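Local coordinates for TT1561 protein (Thermus thermophilus, PDB 1UF3) that is of unknown function but binds calcium ions and is probably a phosphoesterase of the calcineurin-like metallophosphoesterase superfamily, at residues I39-P44 and G71-P76; A67-P72 and I152-T157. All blocks are in the same frame, centred on the assembly; numbering follows the deposited sequence.

Contact 1 of 2, residues I39-P44 and G71-P76. With CA (calcium ion), chain I.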
# COMPACT_ATOMS: atom_id res chain seq x y z
N ILE A 39 12.85 3.72 26.61
CA ILE A 39 13.60 3.41 27.82
C ILE A 39 12.97 4.11 29.02
O ILE A 39 12.60 5.27 28.92
CB ILE A 39 15.07 3.91 27.69
CG1 ILE A 39 15.72 3.38 26.40
CG2 ILE A 39 15.88 3.43 28.87
CD1 ILE A 39 15.97 1.87 26.41
N GLY A 40 12.87 3.42 30.16
CA GLY A 40 12.28 4.04 31.35
C GLY A 40 13.12 5.20 31.88
O GLY A 40 14.12 5.56 31.26
N ASN A 41 12.75 5.81 33.00
CA ASN A 41 11.57 5.44 33.79
C ASN A 41 10.29 5.76 33.04
O ASN A 41 10.09 6.88 32.60
CB ASN A 41 11.55 6.22 35.13
CG ASN A 41 12.81 6.04 35.94
OD1 ASN A 41 13.15 4.93 36.36
ND2 ASN A 41 13.53 7.14 36.16
N LEU A 42 9.42 4.77 32.89
CA LEU A 42 8.16 5.04 32.21
C LEU A 42 7.32 5.90 33.16
O LEU A 42 6.68 6.86 32.74
CB LEU A 42 7.39 3.74 31.94
CG LEU A 42 7.81 2.81 30.80
CD1 LEU A 42 9.20 2.25 31.03
CD2 LEU A 42 6.78 1.66 30.72
N MSE A 43 7.36 5.54 34.43
CA MSE A 43 6.59 6.18 35.51
C MSE A 43 7.47 6.50 36.71
O MSE A 43 8.51 5.86 36.91
CB MSE A 43 5.53 5.19 36.03
CG MSE A 43 4.34 4.95 35.15
SE MSE A 43 3.23 6.47 35.23
CE MSE A 43 2.59 6.43 33.40
N PRO A 44 7.06 7.48 37.54
CA PRO A 44 7.83 7.83 38.73
C PRO A 44 7.55 6.70 39.71
O PRO A 44 6.54 6.00 39.57
CB PRO A 44 7.18 9.13 39.21
CG PRO A 44 6.52 9.67 37.99
CD PRO A 44 5.97 8.44 37.32
N GLY A 71 12.77 1.62 34.10
CA GLY A 71 13.87 2.36 34.70
C GLY A 71 14.03 2.03 36.17
O GLY A 71 13.28 1.20 36.71
N PRO A 72 15.00 2.66 36.86
CA PRO A 72 15.20 2.38 38.29
C PRO A 72 13.98 2.69 39.17
O PRO A 72 13.81 2.09 40.22
CB PRO A 72 16.41 3.26 38.65
CG PRO A 72 17.14 3.42 37.30
CD PRO A 72 16.00 3.62 36.35
N GLN A 73 13.12 3.60 38.74
CA GLN A 73 11.93 3.94 39.52
C GLN A 73 10.61 3.17 39.21
O GLN A 73 9.59 3.37 39.88
CB GLN A 73 11.68 5.45 39.39
CG GLN A 73 12.68 6.31 40.15
CD GLN A 73 12.32 7.78 40.10
OE1 GLN A 73 11.19 8.15 40.38
NE2 GLN A 73 13.28 8.63 39.72
N ASP A 74 10.64 2.28 38.22
CA ASP A 74 9.45 1.51 37.84
C ASP A 74 9.25 0.31 38.77
O ASP A 74 9.18 -0.84 38.32
CB ASP A 74 9.58 1.03 36.37
CG ASP A 74 9.40 2.15 35.38
OD1 ASP A 74 8.33 2.80 35.39
OD2 ASP A 74 10.33 2.40 34.59
N ALA A 75 9.15 0.59 40.07
CA ALA A 75 8.99 -0.46 41.07
C ALA A 75 7.71 -0.34 41.91
O ALA A 75 7.12 0.74 42.05
CB ALA A 75 10.24 -0.49 41.97
N PRO A 76 7.22 -1.47 42.45
CA PRO A 76 7.78 -2.82 42.31
C PRO A 76 7.69 -3.32 40.85
O PRO A 76 6.82 -2.90 40.08
CB PRO A 76 6.95 -3.64 43.29
CG PRO A 76 5.62 -2.97 43.22
CD PRO A 76 5.99 -1.50 43.26
CA CA I . 5.36 2.26 41.75
O HOH W 1 16.01 7.21 38.12
O HOH W 2 6.26 3.23 39.66
O HOH W 3 4.55 0.47 40.14
O HOH W 4 3.60 1.10 43.06
O HOH W 5 5.09 2.42 44.54
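Two irregular loops run close, with Asn-41 CA 4.0 Å from Gly-71 CA, beside a cis peptide bond between Gly-40 and Asn-41. Gly-71 to Asp-74 form a type I beta turn. Side chains make the bonds across. Asp-74 CG lies beside its backbone N, anti to the carbonyl carbon (chi1 -73°), which carries the carboxylate to the other loop. Asp-74 OD2 accepts Leu-42 N (3.1 Å) on its syn lone pair. On its anti lone pair Asp-74 OD2 takes Gly-71 N at 2.6 Å, almost straight. Asp-74 OD1 receives the N of Met-43, a selenomethionine, at 3.1 Å, and also bonds Tyr-52 OH. In return Asn-41 OD1 holds Gln-73 N at 2.7 Å, 41° above the carbonyl plane. With an alanine at Asp-74, the N-H groups of Leu-42, Met-43 and Gly-71 and the Tyr-52 hydroxyl would probably lose this partner, though Asn-41 would still join the loops. The loops probably correspond to the GD and GNH(D/E) motifs of metallophosphoesterases, here Gly-Asn and Gly-Pro-Gln-Asp. Ala-75 O binds calcium at 2.3 Å, with the Lys-45 and Ala-47 carbonyls and waters. The chemistry implies a division of labour: the buried carboxylate clamps N-H groups, while carbonyls and waters hold this calcium.

Contact 2 of 2, residues A67-P72 and I152-T157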
# COMPACT_ATOMS: atom_id res chain seq x y z
N ALA A 67 9.36 -1.64 21.58
CA ALA A 67 10.08 -2.33 22.63
C ALA A 67 10.41 -1.35 23.73
O ALA A 67 10.69 -0.18 23.47
CB ALA A 67 11.38 -2.95 22.08
N TYR A 68 10.40 -1.83 24.96
CA TYR A 68 10.71 -0.96 26.07
C TYR A 68 11.29 -1.73 27.24
O TYR A 68 11.17 -2.96 27.32
CB TYR A 68 9.45 -0.17 26.51
CG TYR A 68 8.13 -0.93 26.42
CD1 TYR A 68 7.25 -0.73 25.34
CD2 TYR A 68 7.79 -1.90 27.37
CE1 TYR A 68 6.05 -1.50 25.22
CE2 TYR A 68 6.61 -2.67 27.25
CZ TYR A 68 5.75 -2.47 26.18
OH TYR A 68 4.66 -3.29 26.03
N VAL A 69 12.00 -1.00 28.11
CA VAL A 69 12.55 -1.59 29.33
C VAL A 69 12.22 -0.58 30.44
O VAL A 69 12.06 0.63 30.19
CB VAL A 69 14.08 -1.84 29.25
CG1 VAL A 69 14.39 -2.77 28.10
CG2 VAL A 69 14.83 -0.53 29.12
N PRO A 70 12.09 -1.06 31.67
CA PRO A 70 11.76 -0.16 32.78
C PRO A 70 13.00 0.56 33.32
O PRO A 70 14.15 0.18 33.02
CB PRO A 70 11.16 -1.11 33.80
CG PRO A 70 12.04 -2.34 33.63
CD PRO A 70 12.22 -2.46 32.13
N GLY A 71 12.77 1.62 34.10
CA GLY A 71 13.87 2.36 34.70
C GLY A 71 14.03 2.03 36.17
O GLY A 71 13.28 1.20 36.71
N PRO A 72 15.00 2.66 36.86
CA PRO A 72 15.20 2.38 38.29
C PRO A 72 13.98 2.69 39.17
O PRO A 72 13.81 2.09 40.22
CB PRO A 72 16.41 3.26 38.65
CG PRO A 72 17.14 3.42 37.30
CD PRO A 72 16.00 3.62 36.35
N ILE A 152 19.94 -5.48 18.90
CA ILE A 152 19.55 -4.14 19.33
C ILE A 152 19.29 -4.28 20.84
O ILE A 152 18.43 -5.06 21.25
CB ILE A 152 18.26 -3.64 18.64
CG1 ILE A 152 18.50 -3.46 17.13
CG2 ILE A 152 17.79 -2.31 19.28
CD1 ILE A 152 17.35 -2.83 16.35
N PHE A 153 20.08 -3.56 21.64
CA PHE A 153 19.97 -3.62 23.09
C PHE A 153 19.33 -2.38 23.67
O PHE A 153 19.55 -1.28 23.18
CB PHE A 153 21.36 -3.76 23.75
CG PHE A 153 22.00 -5.13 23.63
CD1 PHE A 153 21.34 -6.20 23.01
CD2 PHE A 153 23.26 -5.35 24.15
CE1 PHE A 153 21.93 -7.45 22.93
CE2 PHE A 153 23.86 -6.61 24.08
CZ PHE A 153 23.20 -7.65 23.47
N LEU A 154 18.54 -2.55 24.72
CA LEU A 154 17.90 -1.43 25.40
C LEU A 154 18.34 -1.48 26.86
O LEU A 154 18.15 -2.47 27.54
CB LEU A 154 16.37 -1.51 25.33
CG LEU A 154 15.71 -0.78 24.16
CD1 LEU A 154 15.99 -1.56 22.87
CD2 LEU A 154 14.21 -0.64 24.40
N PHE A 155 18.97 -0.42 27.34
CA PHE A 155 19.40 -0.38 28.74
C PHE A 155 19.02 0.97 29.30
O PHE A 155 18.86 1.96 28.57
CB PHE A 155 20.93 -0.43 28.91
CG PHE A 155 21.58 -1.66 28.41
CD1 PHE A 155 22.58 -1.57 27.44
CD2 PHE A 155 21.30 -2.89 29.00
CE1 PHE A 155 23.31 -2.68 27.08
CE2 PHE A 155 22.01 -4.00 28.64
CZ PHE A 155 23.03 -3.90 27.67
N HIS A 156 18.88 1.03 30.62
CA HIS A 156 18.61 2.32 31.19
C HIS A 156 20.00 2.94 31.48
O HIS A 156 20.26 4.09 31.14
CB HIS A 156 17.83 2.21 32.48
CG HIS A 156 17.61 3.53 33.13
ND1 HIS A 156 18.53 4.10 33.99
CD2 HIS A 156 16.64 4.46 32.95
CE1 HIS A 156 18.14 5.33 34.30
NE2 HIS A 156 16.99 5.57 33.68
N THR A 157 20.87 2.14 32.07
CA THR A 157 22.21 2.50 32.48
C THR A 157 23.17 2.77 31.31
O THR A 157 23.34 1.93 30.43
CB THR A 157 22.77 1.39 33.36
OG1 THR A 157 21.93 1.27 34.52
CG2 THR A 157 24.22 1.66 33.79
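His-156 and Pro-72 meet at one end of a packing between two strands, where the CD edge of the proline ring points onto the imidazole face. The strands, 67-69 and 152-155, run in roughly the same direction, 36° apart, with axes 7.1 Å from each other at the closest. They belong to different sheets, and side chains fill the space between them. His-156 can be followed outward. His-156 CB points toward the other segment and comes within 4.2 Å of Pro-70 O. CG stands anti to the backbone N (chi1 177°), and this places the ring beneath Pro-72. His-156 CD2 lies 3.9 Å from Gly-71 CA, which approaches obliquely. Pro-72 CD then sits almost exactly over the centre of the His-156 ring, 3.3 Å from the centroid and 5° off the normal, a CH-pi contact over the face. At the tip, His-156 CE1 is 3.4 Å from Pro-72 CD, with NE2 under the same carbon. ND1 and CE1 also meet Pro-72 CG. Further back, Val-69 CG1 presses on Leu-154 CB at 3.6 Å. Leu-154 CD2 touches Ala-67 CB more loosely. These two pairs are apolar and buried. Leu-154 CD2 also reaches the backbone atoms Ala-67 O and Tyr-68 CA. On the other side of strand 67-69, Tyr-68 turns to helix 77-90, and its OH hydrogen-bonds Glu-88 OE2. Two facing sheets flanked by helices, with a histidine just beyond a strand end, are typical of the four-layer alpha-beta-beta-alpha sandwich of metallophosphoesterases, whose active-site loops usually gather at this end of the strands.

In the fold
From the N terminus, strand 35-39 leads into the first loop, 39-44. The chain then runs through helix 49-59 and strand 66-69 before contact 1 closes that excursion at 71-76. Contact 2 starts from almost the same place, since 67-72 shares Gly-71 and Pro-72 with contact 1. It closes a much longer loop, containing helix 77-90 and strand 108-118, at 152-157. The two loops follow one another and overlap only at residues 67-76. Contact 1 joins the ends of neighbouring strands in one sheet. Contact 2 joins that sheet to the other. They also touch directly: Gly-40 O lies 3.2 Å from His-156 CD2, and Ile-39 packs on Leu-154.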